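Local coordinates for ORC1-type DNA replication protein 2 (Aeropyrum pernix, PDB 1W5S) that binds DNA and ATP and takes part in the regulation of DNA replication, as an AAA+ ATPase with a C-terminal winged-helix domain, at residues F15-I20 / A262-K267; P22-R27 / A69-K74; R218-I223 / G257-A262; I223-A228 / R240-I245. All coordinates share one frame; numbering follows the deposited sequence.

Contact 1. Residues F15-I20 / A262-K267. With ADP (adenosine-5'-diphosphate), chain E.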
# COMPACT_ATOMS: atom_id res chain seq x y z
N PHE A 15 -18.57 5.08 7.73
CA PHE A 15 -17.30 5.44 8.34
C PHE A 15 -16.43 4.31 8.90
O PHE A 15 -15.37 4.63 9.42
CB PHE A 15 -17.54 6.52 9.39
CG PHE A 15 -17.94 7.81 8.79
CD1 PHE A 15 -19.27 8.11 8.55
CD2 PHE A 15 -16.98 8.73 8.40
CE1 PHE A 15 -19.62 9.34 7.99
CE2 PHE A 15 -17.32 9.91 7.83
CZ PHE A 15 -18.62 10.23 7.62
N ASP A 16 -16.82 3.03 8.78
CA ASP A 16 -15.95 1.95 9.29
C ASP A 16 -14.72 1.89 8.40
O ASP A 16 -14.81 2.24 7.21
CB ASP A 16 -16.66 0.57 9.35
CG ASP A 16 -17.79 0.48 10.45
OD1 ASP A 16 -17.69 1.04 11.60
OD2 ASP A 16 -18.82 -0.18 10.14
N GLU A 17 -13.58 1.47 8.96
CA GLU A 17 -12.32 1.27 8.20
C GLU A 17 -12.50 0.35 6.99
O GLU A 17 -11.75 0.44 6.03
CB GLU A 17 -11.21 0.67 9.11
CG GLU A 17 -10.69 1.55 10.36
CD GLU A 17 -9.32 2.33 10.14
OE1 GLU A 17 -9.17 3.55 10.55
OE2 GLU A 17 -8.39 1.67 9.57
N ASN A 18 -13.44 -0.59 7.03
CA ASN A 18 -13.59 -1.59 5.98
C ASN A 18 -14.52 -1.20 4.82
O ASN A 18 -14.47 -1.83 3.78
CB ASN A 18 -14.06 -2.95 6.57
CG ASN A 18 -15.41 -2.83 7.43
OD1 ASN A 18 -15.83 -3.79 8.12
ND2 ASN A 18 -16.07 -1.66 7.39
N TYR A 19 -15.36 -0.18 5.01
CA TYR A 19 -16.36 0.24 4.05
C TYR A 19 -15.75 0.68 2.74
O TYR A 19 -14.87 1.51 2.72
CB TYR A 19 -17.21 1.38 4.60
CG TYR A 19 -18.29 1.94 3.66
CD1 TYR A 19 -19.55 1.31 3.54
CD2 TYR A 19 -18.04 3.07 2.90
CE1 TYR A 19 -20.53 1.83 2.70
CE2 TYR A 19 -19.01 3.59 2.05
CZ TYR A 19 -20.26 2.97 1.96
OH TYR A 19 -21.21 3.50 1.12
N ILE A 20 -16.20 0.08 1.64
CA ILE A 20 -15.94 0.63 0.32
C ILE A 20 -17.28 1.23 -0.15
O ILE A 20 -18.33 0.62 0.03
CB ILE A 20 -15.55 -0.41 -0.72
CG1 ILE A 20 -14.64 -1.52 -0.16
CG2 ILE A 20 -14.93 0.29 -1.91
CD1 ILE A 20 -13.18 -1.19 -0.17
N ALA A 262 -8.04 11.38 6.91
CA ALA A 262 -9.11 12.34 6.58
C ALA A 262 -10.53 11.89 7.02
O ALA A 262 -11.32 12.68 7.60
CB ALA A 262 -9.11 12.60 5.12
N ILE A 263 -10.84 10.61 6.77
CA ILE A 263 -12.17 10.07 7.12
C ILE A 263 -12.33 9.91 8.67
O ILE A 263 -13.35 10.23 9.24
CB ILE A 263 -12.48 8.78 6.35
CG1 ILE A 263 -12.78 9.14 4.90
CG2 ILE A 263 -13.67 7.93 7.00
CD1 ILE A 263 -12.64 8.05 3.94
N VAL A 264 -11.28 9.44 9.30
CA VAL A 264 -11.20 9.31 10.75
C VAL A 264 -11.43 10.66 11.46
O VAL A 264 -12.19 10.75 12.43
CB VAL A 264 -9.84 8.64 11.16
CG1 VAL A 264 -9.58 8.69 12.65
CG2 VAL A 264 -9.85 7.17 10.69
N ALA A 265 -10.81 11.70 10.92
CA ALA A 265 -11.00 13.04 11.43
C ALA A 265 -12.45 13.48 11.33
O ALA A 265 -12.99 14.07 12.28
CB ALA A 265 -10.08 14.06 10.69
N LEU A 266 -13.04 13.30 10.16
CA LEU A 266 -14.43 13.65 9.93
C LEU A 266 -15.36 12.85 10.87
O LEU A 266 -16.27 13.37 11.49
CB LEU A 266 -14.78 13.43 8.46
CG LEU A 266 -16.24 13.59 8.13
CD1 LEU A 266 -16.69 14.97 8.65
CD2 LEU A 266 -16.48 13.41 6.65
N LYS A 267 -15.11 11.56 10.95
CA LYS A 267 -15.82 10.70 11.90
C LYS A 267 -15.77 11.25 13.35
O LYS A 267 -16.79 11.40 14.02
CB LYS A 267 -15.27 9.29 11.81
CG LYS A 267 -16.03 8.22 12.56
CD LYS A 267 -15.10 6.99 12.82
CE LYS A 267 -15.57 6.12 13.96
NZ LYS A 267 -15.18 6.66 15.35
PB ADP E . -4.03 1.97 1.85
O1B ADP E . -3.48 2.11 3.24
O2B ADP E . -3.12 2.58 0.78
O3B ADP E . -4.38 0.50 1.52
PA ADP E . -6.94 2.15 2.01
O1A ADP E . -6.89 1.32 3.24
O2A ADP E . -7.40 1.61 0.67
O3A ADP E . -5.41 2.81 1.84
O5' ADP E . -7.79 3.51 2.32
C5' ADP E . -7.77 4.22 3.57
C4' ADP E . -9.14 4.76 3.86
O4' ADP E . -9.49 5.74 2.86
C3' ADP E . -10.23 3.71 3.79
O3' ADP E . -11.32 4.08 4.61
C2' ADP E . -10.73 3.77 2.33
O2' ADP E . -12.12 3.38 2.19
C1' ADP E . -10.58 5.27 2.04
N9 ADP E . -10.37 5.47 0.59
C8 ADP E . -9.17 5.39 -0.01
N7 ADP E . -9.26 5.62 -1.31
C5 ADP E . -10.53 5.89 -1.57
C6 ADP E . -11.26 6.20 -2.79
N6 ADP E . -10.56 6.26 -3.95
N1 ADP E . -12.60 6.44 -2.70
C2 ADP E . -13.23 6.33 -1.48
N3 ADP E . -12.58 6.01 -0.33
C4 ADP E . -11.27 5.80 -0.31
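F15 lies against one side of helix 259-275, where the N-terminal arm of this AAA+ protein runs along the ATPase lid on its way past the bound nucleotide. The tight part of the contact is the phenyl ring. Its CE2 corner meets L266, whose CD2 methyl sits at the ring edge, close to the ring plane, 3.8 Å from F15 CE2. One helical turn earlier I263 offers its CG2 branch, 3.7 Å from F15 CD2, and the aliphatic root of K267 passes in the opposite direction, with its CB 3.9 Å from the same CD2. With F15 CG beside its own backbone N (chi1 -69°), the ring is laid against these three side chains, while the ring of F9 and the side chain of L232 add further packing around it. Cut back to an alanine, the residue would probably leave a gap beside I263 and L266 and cost the arm its main apolar hold on the lid helix. Toward solvent the contact thins out. K267 carries its ammonium away from the ring to a salt bridge with E271, and the exposed E17 sends its carboxylate to R260. On its other branch I263 reaches the nucleotide, its CD1 3.9 Å from ADP C1'. At the outer margin, E17 OE1 rests 3.7 Å from the CG2 methyl of V264.

Contact 2. Residues P22-R27 / A69-K74. With ADP (adenosine-5'-diphosphate), chain E.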
# COMPACT_ATOMS: atom_id res chain seq x y z
N PRO A 22 -20.11 2.37 -3.03
CA PRO A 22 -20.69 1.67 -4.15
C PRO A 22 -20.12 2.13 -5.49
O PRO A 22 -20.18 1.36 -6.44
CB PRO A 22 -22.17 2.00 -4.04
CG PRO A 22 -22.23 3.26 -3.31
CD PRO A 22 -21.06 3.29 -2.40
N GLU A 23 -19.53 3.35 -5.54
CA GLU A 23 -18.75 3.83 -6.68
C GLU A 23 -17.51 4.63 -6.26
O GLU A 23 -17.51 5.29 -5.22
CB GLU A 23 -19.62 4.73 -7.55
CG GLU A 23 -20.75 3.98 -8.33
CD GLU A 23 -21.16 4.74 -9.61
OE1 GLU A 23 -20.29 4.82 -10.54
OE2 GLU A 23 -22.34 5.25 -9.67
N LEU A 24 -16.45 4.60 -7.05
CA LEU A 24 -15.29 5.39 -6.77
C LEU A 24 -15.43 6.73 -7.47
O LEU A 24 -16.02 6.78 -8.52
CB LEU A 24 -14.00 4.70 -7.23
CG LEU A 24 -13.61 3.46 -6.42
CD1 LEU A 24 -12.37 2.90 -7.00
CD2 LEU A 24 -13.41 3.73 -4.92
N ARG A 25 -14.95 7.82 -6.86
CA ARG A 25 -15.00 9.12 -7.51
C ARG A 25 -13.62 9.68 -7.69
O ARG A 25 -13.45 10.75 -8.30
CB ARG A 25 -15.85 10.12 -6.73
CG ARG A 25 -17.32 9.77 -6.72
CD ARG A 25 -18.10 10.79 -5.91
NE ARG A 25 -19.52 10.51 -5.89
CZ ARG A 25 -20.45 11.22 -5.25
NH1 ARG A 25 -20.14 12.28 -4.50
NH2 ARG A 25 -21.70 10.85 -5.35
N VAL A 26 -12.62 8.99 -7.16
CA VAL A 26 -11.25 9.45 -7.29
C VAL A 26 -10.34 8.44 -8.00
O VAL A 26 -9.38 8.83 -8.70
CB VAL A 26 -10.64 9.86 -5.92
CG1 VAL A 26 -9.16 10.13 -6.07
CG2 VAL A 26 -11.32 11.11 -5.36
N ARG A 27 -10.58 7.16 -7.82
CA ARG A 27 -9.67 6.19 -8.46
C ARG A 27 -10.43 5.46 -9.59
O ARG A 27 -10.07 4.36 -9.98
CB ARG A 27 -9.24 5.11 -7.42
CG ARG A 27 -8.35 5.60 -6.29
CD ARG A 27 -7.04 6.09 -6.75
NE ARG A 27 -6.04 6.11 -5.67
CZ ARG A 27 -4.99 6.94 -5.68
NH1 ARG A 27 -4.86 7.82 -6.71
NH2 ARG A 27 -4.11 6.94 -4.67
N ALA A 69 -7.94 -2.22 -4.88
CA ALA A 69 -7.89 -3.64 -5.18
C ALA A 69 -9.28 -4.30 -4.98
O ALA A 69 -9.82 -4.93 -5.91
CB ALA A 69 -6.88 -4.31 -4.37
N LYS A 70 -9.86 -4.13 -3.78
CA LYS A 70 -11.17 -4.69 -3.51
C LYS A 70 -12.21 -4.27 -4.55
O LYS A 70 -12.93 -5.11 -5.09
CB LYS A 70 -11.63 -4.35 -2.11
CG LYS A 70 -10.81 -5.06 -1.03
CD LYS A 70 -11.44 -4.88 0.31
CE LYS A 70 -10.56 -5.53 1.35
NZ LYS A 70 -11.13 -5.54 2.77
N PHE A 71 -12.19 -2.99 -4.89
CA PHE A 71 -13.17 -2.42 -5.83
C PHE A 71 -12.93 -2.90 -7.24
O PHE A 71 -13.87 -3.15 -8.01
CB PHE A 71 -13.14 -0.88 -5.75
CG PHE A 71 -14.24 -0.23 -6.51
CD1 PHE A 71 -15.42 0.10 -5.89
CD2 PHE A 71 -14.09 0.06 -7.88
CE1 PHE A 71 -16.47 0.77 -6.60
CE2 PHE A 71 -15.08 0.73 -8.59
CZ PHE A 71 -16.29 1.06 -7.95
N THR A 72 -11.66 -3.06 -7.59
CA THR A 72 -11.32 -3.64 -8.91
C THR A 72 -11.83 -5.13 -9.03
O THR A 72 -12.44 -5.53 -10.02
CB THR A 72 -9.78 -3.51 -9.20
OG1 THR A 72 -9.41 -2.12 -9.24
CG2 THR A 72 -9.43 -4.19 -10.57
N VAL A 73 -11.56 -5.94 -8.03
CA VAL A 73 -12.00 -7.31 -8.08
C VAL A 73 -13.57 -7.41 -8.20
O VAL A 73 -14.08 -8.14 -9.06
CB VAL A 73 -11.42 -8.10 -6.93
CG1 VAL A 73 -12.10 -9.48 -6.85
CG2 VAL A 73 -9.90 -8.22 -7.13
N LYS A 74 -14.26 -6.54 -7.48
CA LYS A 74 -15.70 -6.51 -7.49
C LYS A 74 -16.31 -6.19 -8.82
O LYS A 74 -17.25 -6.83 -9.20
CB LYS A 74 -16.24 -5.54 -6.43
CG LYS A 74 -17.76 -5.30 -6.54
CD LYS A 74 -18.25 -4.34 -5.45
CE LYS A 74 -19.09 -3.16 -6.09
NZ LYS A 74 -18.20 -2.21 -6.93
PB ADP E . -4.03 1.97 1.85
O1B ADP E . -3.48 2.11 3.24
O2B ADP E . -3.12 2.58 0.78
O3B ADP E . -4.38 0.50 1.52
PA ADP E . -6.94 2.15 2.01
O1A ADP E . -6.89 1.32 3.24
O2A ADP E . -7.40 1.61 0.67
O3A ADP E . -5.41 2.81 1.84
O5' ADP E . -7.79 3.51 2.32
C5' ADP E . -7.77 4.22 3.57
C4' ADP E . -9.14 4.76 3.86
O4' ADP E . -9.49 5.74 2.86
C3' ADP E . -10.23 3.71 3.79
O3' ADP E . -11.32 4.08 4.61
C2' ADP E . -10.73 3.77 2.33
O2' ADP E . -12.12 3.38 2.19
C1' ADP E . -10.58 5.27 2.04
N9 ADP E . -10.37 5.47 0.59
C8 ADP E . -9.17 5.39 -0.01
N7 ADP E . -9.26 5.62 -1.31
C5 ADP E . -10.53 5.89 -1.57
C6 ADP E . -11.26 6.20 -2.79
N6 ADP E . -10.56 6.26 -3.95
N1 ADP E . -12.60 6.44 -2.70
C2 ADP E . -13.23 6.33 -1.48
N3 ADP E . -12.58 6.01 -0.33
C4 ADP E . -11.27 5.80 -0.31
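L24 and F71 approach each other from opposite directions, and the leucine settles squarely over one face of the phenyl ring. This is a CH-pi contact: L24 CG stands 3.6 Å from the centroid of the F71 ring and only 5° off its normal. From there the two methyl branches part company. CD1 leans over one side of the same face, 3.4 Å from F71 CD2, while L24 CD2 turns to the nucleotide and lies 3.6 Å from ADP N1. One side chain thus touches both the phenyl ring and the adenine. F71 comes off helix 65-82, the helix that follows the Walker A loop of this P-loop ATPase, and its CG, anti to the backbone N (chi1 -171°), brings the ring out to the arm that precedes helix 29-43. A31 of that helix packs against both L24 and F71. At its CE1 corner the ring meets backbone: P22 O lies at the edge, near the ring plane, 3.8 Å from F71 CE1, and the CA of E23 approaches the same carbon obliquely. Beyond L24 the arm continues along the base, where R27 CG comes within 3.3 Å of ADP N6. R27 carries its guanidinium onward to the backbone oxygens of I63, in the Walker A loop, and of P213, just ahead of the lid, both bonds being made by its NH2.

Contact 3. Residues R218-I223 / G257-A262. With ADP (adenosine-5'-diphosphate), chain E.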
# COMPACT_ATOMS: atom_id res chain seq x y z
N ARG A 218 -7.94 18.38 -3.13
CA ARG A 218 -9.14 18.20 -3.96
C ARG A 218 -9.65 16.74 -4.05
O ARG A 218 -10.84 16.50 -4.22
CB ARG A 218 -8.89 18.61 -5.41
CG ARG A 218 -8.82 20.09 -5.71
CD ARG A 218 -9.07 20.30 -7.27
NE ARG A 218 -10.48 19.99 -7.62
CZ ARG A 218 -10.94 19.04 -8.46
NH1 ARG A 218 -10.14 18.21 -9.13
NH2 ARG A 218 -12.27 18.93 -8.66
N GLU A 219 -8.74 15.79 -3.97
CA GLU A 219 -9.10 14.38 -3.98
C GLU A 219 -9.65 14.00 -2.62
O GLU A 219 -10.69 13.36 -2.53
CB GLU A 219 -7.90 13.50 -4.37
CG GLU A 219 -7.29 13.88 -5.70
CD GLU A 219 -6.16 13.00 -6.13
OE1 GLU A 219 -6.26 12.43 -7.23
OE2 GLU A 219 -5.14 12.92 -5.41
N LEU A 220 -9.00 14.45 -1.56
CA LEU A 220 -9.53 14.20 -0.21
C LEU A 220 -10.90 14.82 -0.01
O LEU A 220 -11.77 14.23 0.61
CB LEU A 220 -8.57 14.66 0.89
CG LEU A 220 -7.25 13.89 0.96
CD1 LEU A 220 -6.38 14.39 2.08
CD2 LEU A 220 -7.49 12.39 1.05
N TYR A 221 -11.08 16.02 -0.55
CA TYR A 221 -12.39 16.64 -0.57
C TYR A 221 -13.41 15.71 -1.23
O TYR A 221 -14.43 15.36 -0.62
CB TYR A 221 -12.40 18.02 -1.26
CG TYR A 221 -13.79 18.58 -1.10
CD1 TYR A 221 -14.76 18.35 -2.05
CD2 TYR A 221 -14.15 19.22 0.06
CE1 TYR A 221 -16.02 18.80 -1.90
CE2 TYR A 221 -15.40 19.66 0.22
CZ TYR A 221 -16.35 19.43 -0.77
OH TYR A 221 -17.64 19.88 -0.62
N THR A 222 -13.15 15.30 -2.46
CA THR A 222 -14.07 14.45 -3.16
C THR A 222 -14.39 13.17 -2.34
O THR A 222 -15.50 12.69 -2.32
CB THR A 222 -13.51 14.10 -4.58
OG1 THR A 222 -13.52 15.26 -5.39
CG2 THR A 222 -14.37 13.04 -5.28
N ILE A 223 -13.40 12.61 -1.69
CA ILE A 223 -13.60 11.39 -0.85
C ILE A 223 -14.44 11.68 0.36
O ILE A 223 -15.28 10.90 0.69
CB ILE A 223 -12.23 10.78 -0.41
CG1 ILE A 223 -11.61 10.07 -1.63
CG2 ILE A 223 -12.32 9.83 0.78
CD1 ILE A 223 -10.16 9.70 -1.45
N GLY A 257 -1.40 12.91 2.53
CA GLY A 257 -2.31 12.37 1.52
C GLY A 257 -3.13 11.15 1.93
O GLY A 257 -3.61 10.39 1.09
N SER A 258 -3.31 10.97 3.23
CA SER A 258 -3.99 9.81 3.76
C SER A 258 -5.49 10.03 3.83
O SER A 258 -5.94 10.93 4.54
CB SER A 258 -3.46 9.49 5.13
OG SER A 258 -4.19 8.44 5.69
N ALA A 259 -6.25 9.21 3.07
CA ALA A 259 -7.71 9.26 3.10
C ALA A 259 -8.23 8.63 4.40
O ALA A 259 -9.28 9.02 4.89
CB ALA A 259 -8.31 8.55 1.87
N ARG A 260 -7.47 7.73 5.00
CA ARG A 260 -7.84 7.16 6.26
C ARG A 260 -7.78 8.21 7.35
O ARG A 260 -8.76 8.34 8.09
CB ARG A 260 -6.97 5.95 6.64
CG ARG A 260 -7.12 5.55 8.10
CD ARG A 260 -6.81 4.13 8.39
NE ARG A 260 -5.84 3.66 7.41
CZ ARG A 260 -5.97 2.61 6.58
NH1 ARG A 260 -7.05 1.76 6.60
NH2 ARG A 260 -4.96 2.39 5.75
N ARG A 261 -6.69 8.99 7.43
CA ARG A 261 -6.60 10.09 8.43
C ARG A 261 -7.75 11.05 8.18
O ARG A 261 -8.35 11.51 9.14
CB ARG A 261 -5.27 10.84 8.43
CG ARG A 261 -4.15 10.14 9.15
CD ARG A 261 -2.85 10.97 9.45
NE ARG A 261 -3.19 11.89 10.54
CZ ARG A 261 -2.39 12.74 11.20
NH1 ARG A 261 -1.10 12.86 10.92
NH2 ARG A 261 -2.91 13.51 12.15
N ALA A 262 -8.04 11.38 6.91
CA ALA A 262 -9.11 12.34 6.58
C ALA A 262 -10.53 11.89 7.02
O ALA A 262 -11.32 12.68 7.60
CB ALA A 262 -9.11 12.60 5.12
PB ADP E . -4.03 1.97 1.85
O1B ADP E . -3.48 2.11 3.24
O2B ADP E . -3.12 2.58 0.78
O3B ADP E . -4.38 0.50 1.52
PA ADP E . -6.94 2.15 2.01
O1A ADP E . -6.89 1.32 3.24
O2A ADP E . -7.40 1.61 0.67
O3A ADP E . -5.41 2.81 1.84
O5' ADP E . -7.79 3.51 2.32
C5' ADP E . -7.77 4.22 3.57
C4' ADP E . -9.14 4.76 3.86
O4' ADP E . -9.49 5.74 2.86
C3' ADP E . -10.23 3.71 3.79
O3' ADP E . -11.32 4.08 4.61
C2' ADP E . -10.73 3.77 2.33
O2' ADP E . -12.12 3.38 2.19
C1' ADP E . -10.58 5.27 2.04
N9 ADP E . -10.37 5.47 0.59
C8 ADP E . -9.17 5.39 -0.01
N7 ADP E . -9.26 5.62 -1.31
C5 ADP E . -10.53 5.89 -1.57
C6 ADP E . -11.26 6.20 -2.79
N6 ADP E . -10.56 6.26 -3.95
N1 ADP E . -12.60 6.44 -2.70
C2 ADP E . -13.23 6.33 -1.48
N3 ADP E . -12.58 6.01 -0.33
C4 ADP E . -11.27 5.80 -0.31
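Helix 217-231 meets the start of helix 259-275 with L220 and A259 opposite each other, their CA atoms 6.2 Å apart, in the ATPase lid that closes over the nucleotide of this AAA+ protein. The buried interface is apolar. L220 directs its CD2 methyl onto the first turn of the second helix, 3.7 Å from A259 CA, with the CB of A262 on the next turn somewhat farther off. I223, a turn along its own helix, sets CD1 4.0 Å from A259 CB, and the same methyl lies 3.8 Å from ADP C5, so lid packing and base packing share one atom. That first turn is capped by S258, whose OG accepts from R261 N in an almost straight bond (174°). R260 leaves the other side of the helix for the phosphates, with ADP C5' lying over one face of its guanidinium and a weak bond running from NH2 to ADP O1A (124°). E17 also pairs with its NH1. A leucine in place of R260 would probably leave the phosphate oxygens without this positive neighbour and E17 without its salt-bridge mate. R260 NH2 also comes within 2.9 Å of ADP O1B.

Contact 4. Residues I223-A228 / R240-I245. With ADP (adenosine-5'-diphosphate), chain E.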
# COMPACT_ATOMS: atom_id res chain seq x y z
N ILE A 223 -13.40 12.61 -1.69
CA ILE A 223 -13.60 11.39 -0.85
C ILE A 223 -14.44 11.68 0.36
O ILE A 223 -15.28 10.90 0.69
CB ILE A 223 -12.23 10.78 -0.41
CG1 ILE A 223 -11.61 10.07 -1.63
CG2 ILE A 223 -12.32 9.83 0.78
CD1 ILE A 223 -10.16 9.70 -1.45
N LEU A 224 -14.21 12.80 1.04
CA LEU A 224 -14.97 13.17 2.25
C LEU A 224 -16.41 13.54 1.90
O LEU A 224 -17.36 13.06 2.51
CB LEU A 224 -14.28 14.33 2.96
CG LEU A 224 -12.91 14.12 3.64
CD1 LEU A 224 -12.35 15.42 4.09
CD2 LEU A 224 -13.07 13.22 4.78
N GLU A 225 -16.55 14.35 0.88
CA GLU A 225 -17.86 14.73 0.36
C GLU A 225 -18.76 13.48 0.16
O GLU A 225 -19.93 13.49 0.48
CB GLU A 225 -17.73 15.55 -0.96
CG GLU A 225 -19.01 16.32 -1.24
CD GLU A 225 -19.16 16.90 -2.64
OE1 GLU A 225 -19.71 18.00 -2.70
OE2 GLU A 225 -18.79 16.28 -3.65
N GLN A 226 -18.20 12.41 -0.40
CA GLN A 226 -19.01 11.24 -0.78
C GLN A 226 -19.43 10.48 0.50
O GLN A 226 -20.55 9.94 0.60
CB GLN A 226 -18.20 10.35 -1.74
CG GLN A 226 -18.74 8.93 -1.87
CD GLN A 226 -17.93 8.07 -2.80
OE1 GLN A 226 -16.69 7.92 -2.64
NE2 GLN A 226 -18.61 7.45 -3.77
N ARG A 227 -18.51 10.45 1.46
CA ARG A 227 -18.82 9.85 2.76
C ARG A 227 -19.87 10.69 3.51
O ARG A 227 -20.73 10.15 4.18
CB ARG A 227 -17.55 9.80 3.60
CG ARG A 227 -16.50 8.96 3.04
CD ARG A 227 -16.89 7.53 2.91
NE ARG A 227 -15.81 6.81 2.26
CZ ARG A 227 -15.14 5.80 2.78
NH1 ARG A 227 -15.51 5.27 3.90
NH2 ARG A 227 -14.18 5.24 2.08
N ALA A 228 -19.74 12.01 3.40
CA ALA A 228 -20.75 12.88 3.95
C ALA A 228 -22.07 12.58 3.30
O ALA A 228 -22.98 12.22 4.03
CB ALA A 228 -20.37 14.36 3.80
N ARG A 240 -17.37 23.72 3.61
CA ARG A 240 -16.33 24.38 4.41
C ARG A 240 -15.76 23.47 5.49
O ARG A 240 -14.57 23.55 5.77
CB ARG A 240 -16.83 25.69 5.03
CG ARG A 240 -18.15 25.53 5.79
CD ARG A 240 -18.95 26.85 5.87
NE ARG A 240 -18.84 27.33 7.21
CZ ARG A 240 -19.73 27.16 8.17
NH1 ARG A 240 -20.91 26.58 7.96
NH2 ARG A 240 -19.44 27.61 9.36
N HIS A 241 -16.60 22.62 6.08
CA HIS A 241 -16.18 21.75 7.17
C HIS A 241 -15.27 20.68 6.66
O HIS A 241 -14.37 20.22 7.36
CB HIS A 241 -17.35 21.04 7.85
CG HIS A 241 -18.41 21.94 8.36
ND1 HIS A 241 -18.19 22.89 9.33
CD2 HIS A 241 -19.71 22.02 8.06
CE1 HIS A 241 -19.32 23.53 9.57
NE2 HIS A 241 -20.26 23.03 8.80
N LEU A 242 -15.55 20.24 5.43
CA LEU A 242 -14.77 19.18 4.85
C LEU A 242 -13.42 19.73 4.43
O LEU A 242 -12.43 19.05 4.59
CB LEU A 242 -15.51 18.54 3.66
CG LEU A 242 -16.87 17.95 4.00
CD1 LEU A 242 -17.40 17.17 2.77
CD2 LEU A 242 -16.83 17.08 5.20
N GLU A 243 -13.41 20.94 3.87
CA GLU A 243 -12.18 21.65 3.43
C GLU A 243 -11.14 21.86 4.54
O GLU A 243 -9.95 21.83 4.29
CB GLU A 243 -12.54 22.99 2.81
CG GLU A 243 -13.20 22.86 1.47
CD GLU A 243 -13.51 24.17 0.81
OE1 GLU A 243 -13.49 25.26 1.48
OE2 GLU A 243 -13.77 24.09 -0.42
N LEU A 244 -11.59 22.04 5.77
CA LEU A 244 -10.67 22.10 6.91
C LEU A 244 -9.84 20.80 7.07
O LEU A 244 -8.72 20.87 7.54
CB LEU A 244 -11.44 22.38 8.21
CG LEU A 244 -12.18 23.72 8.31
CD1 LEU A 244 -13.24 23.71 9.42
CD2 LEU A 244 -11.15 24.90 8.54
N ILE A 245 -10.35 19.63 6.68
CA ILE A 245 -9.57 18.40 6.83
C ILE A 245 -8.71 18.24 5.59
O ILE A 245 -7.49 18.07 5.67
CB ILE A 245 -10.47 17.14 6.98
CG1 ILE A 245 -11.39 17.30 8.20
CG2 ILE A 245 -9.61 15.85 7.12
CD1 ILE A 245 -12.70 16.53 8.11
PB ADP E . -4.03 1.97 1.85
O1B ADP E . -3.48 2.11 3.24
O2B ADP E . -3.12 2.58 0.78
O3B ADP E . -4.38 0.50 1.52
PA ADP E . -6.94 2.15 2.01
O1A ADP E . -6.89 1.32 3.24
O2A ADP E . -7.40 1.61 0.67
O3A ADP E . -5.41 2.81 1.84
O5' ADP E . -7.79 3.51 2.32
C5' ADP E . -7.77 4.22 3.57
C4' ADP E . -9.14 4.76 3.86
O4' ADP E . -9.49 5.74 2.86
C3' ADP E . -10.23 3.71 3.79
O3' ADP E . -11.32 4.08 4.61
C2' ADP E . -10.73 3.77 2.33
O2' ADP E . -12.12 3.38 2.19
C1' ADP E . -10.58 5.27 2.04
N9 ADP E . -10.37 5.47 0.59
C8 ADP E . -9.17 5.39 -0.01
N7 ADP E . -9.26 5.62 -1.31
C5 ADP E . -10.53 5.89 -1.57
C6 ADP E . -11.26 6.20 -2.79
N6 ADP E . -10.56 6.26 -3.95
N1 ADP E . -12.60 6.44 -2.70
C2 ADP E . -13.23 6.33 -1.48
N3 ADP E . -12.58 6.01 -0.33
C4 ADP E . -11.27 5.80 -0.31
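L242 is the main bump here: its CD1 methyl enters the shallow hollow that L224, E225 and A228 form on the surface of helix 217-231. The floor of that hollow is backbone, with E225 CA 3.5 Å from L242 CD1, and its walls are the CB atoms of L224 and A228, each 4.2 Å from the same methyl. The small side chain of A228 keeps the far wall low. The reciprocal bump is L224, whose CG stands beside its own backbone N (chi1 -67°); its CD1 rests in the notch formed by L242 O (3.7 Å) and I245 CB (3.9 Å). L224 and I245 pass each other at a slant rather than end on. These two neighbouring helices of the ATPase lid cross obliquely, nearer antiparallel than parallel, with 136° between their N-to-C directions and their axes 10.0 Å apart. R227 sets out toward the second helix, but its chain, bent at chi2, turns away to the nucleotide. R227 NH2 donates both to ADP N3 (3.0 Å) and to ADP O2' (2.8 Å), the hydroxyl lying in the plane of the guanidinium at its edge; NH1 goes to V14 O. The chemistry is divided accordingly: across these two segments side chains meet by apolar packing, so fit of shape is likely to set the spacing, whereas R227 supplies hydrogen bonds to both base and ribose.

Overall arrangement
All four contacts touch the same ADP. Contacts 3 and 4, with centres about 8 Å apart, share I223 and make up the lid side, joined where A262 meets L224 and I245. Contact 1 brings the N-terminal arm onto this lid, about 10 Å from contact 3 between centres, and the two pack together where I263 CD1 lies 3.6 Å from I223 CG2. Contact 2 carries the arm on to the P-loop domain; its centre lies about 19 Å from that of contact 4, yet E23 O and Q226 NE2 come within 2.8 Å, a probable hydrogen bond. The arm thereby links lid and P-loop domain beside the nucleotide, whose site K65, T67 and Y215 help complete.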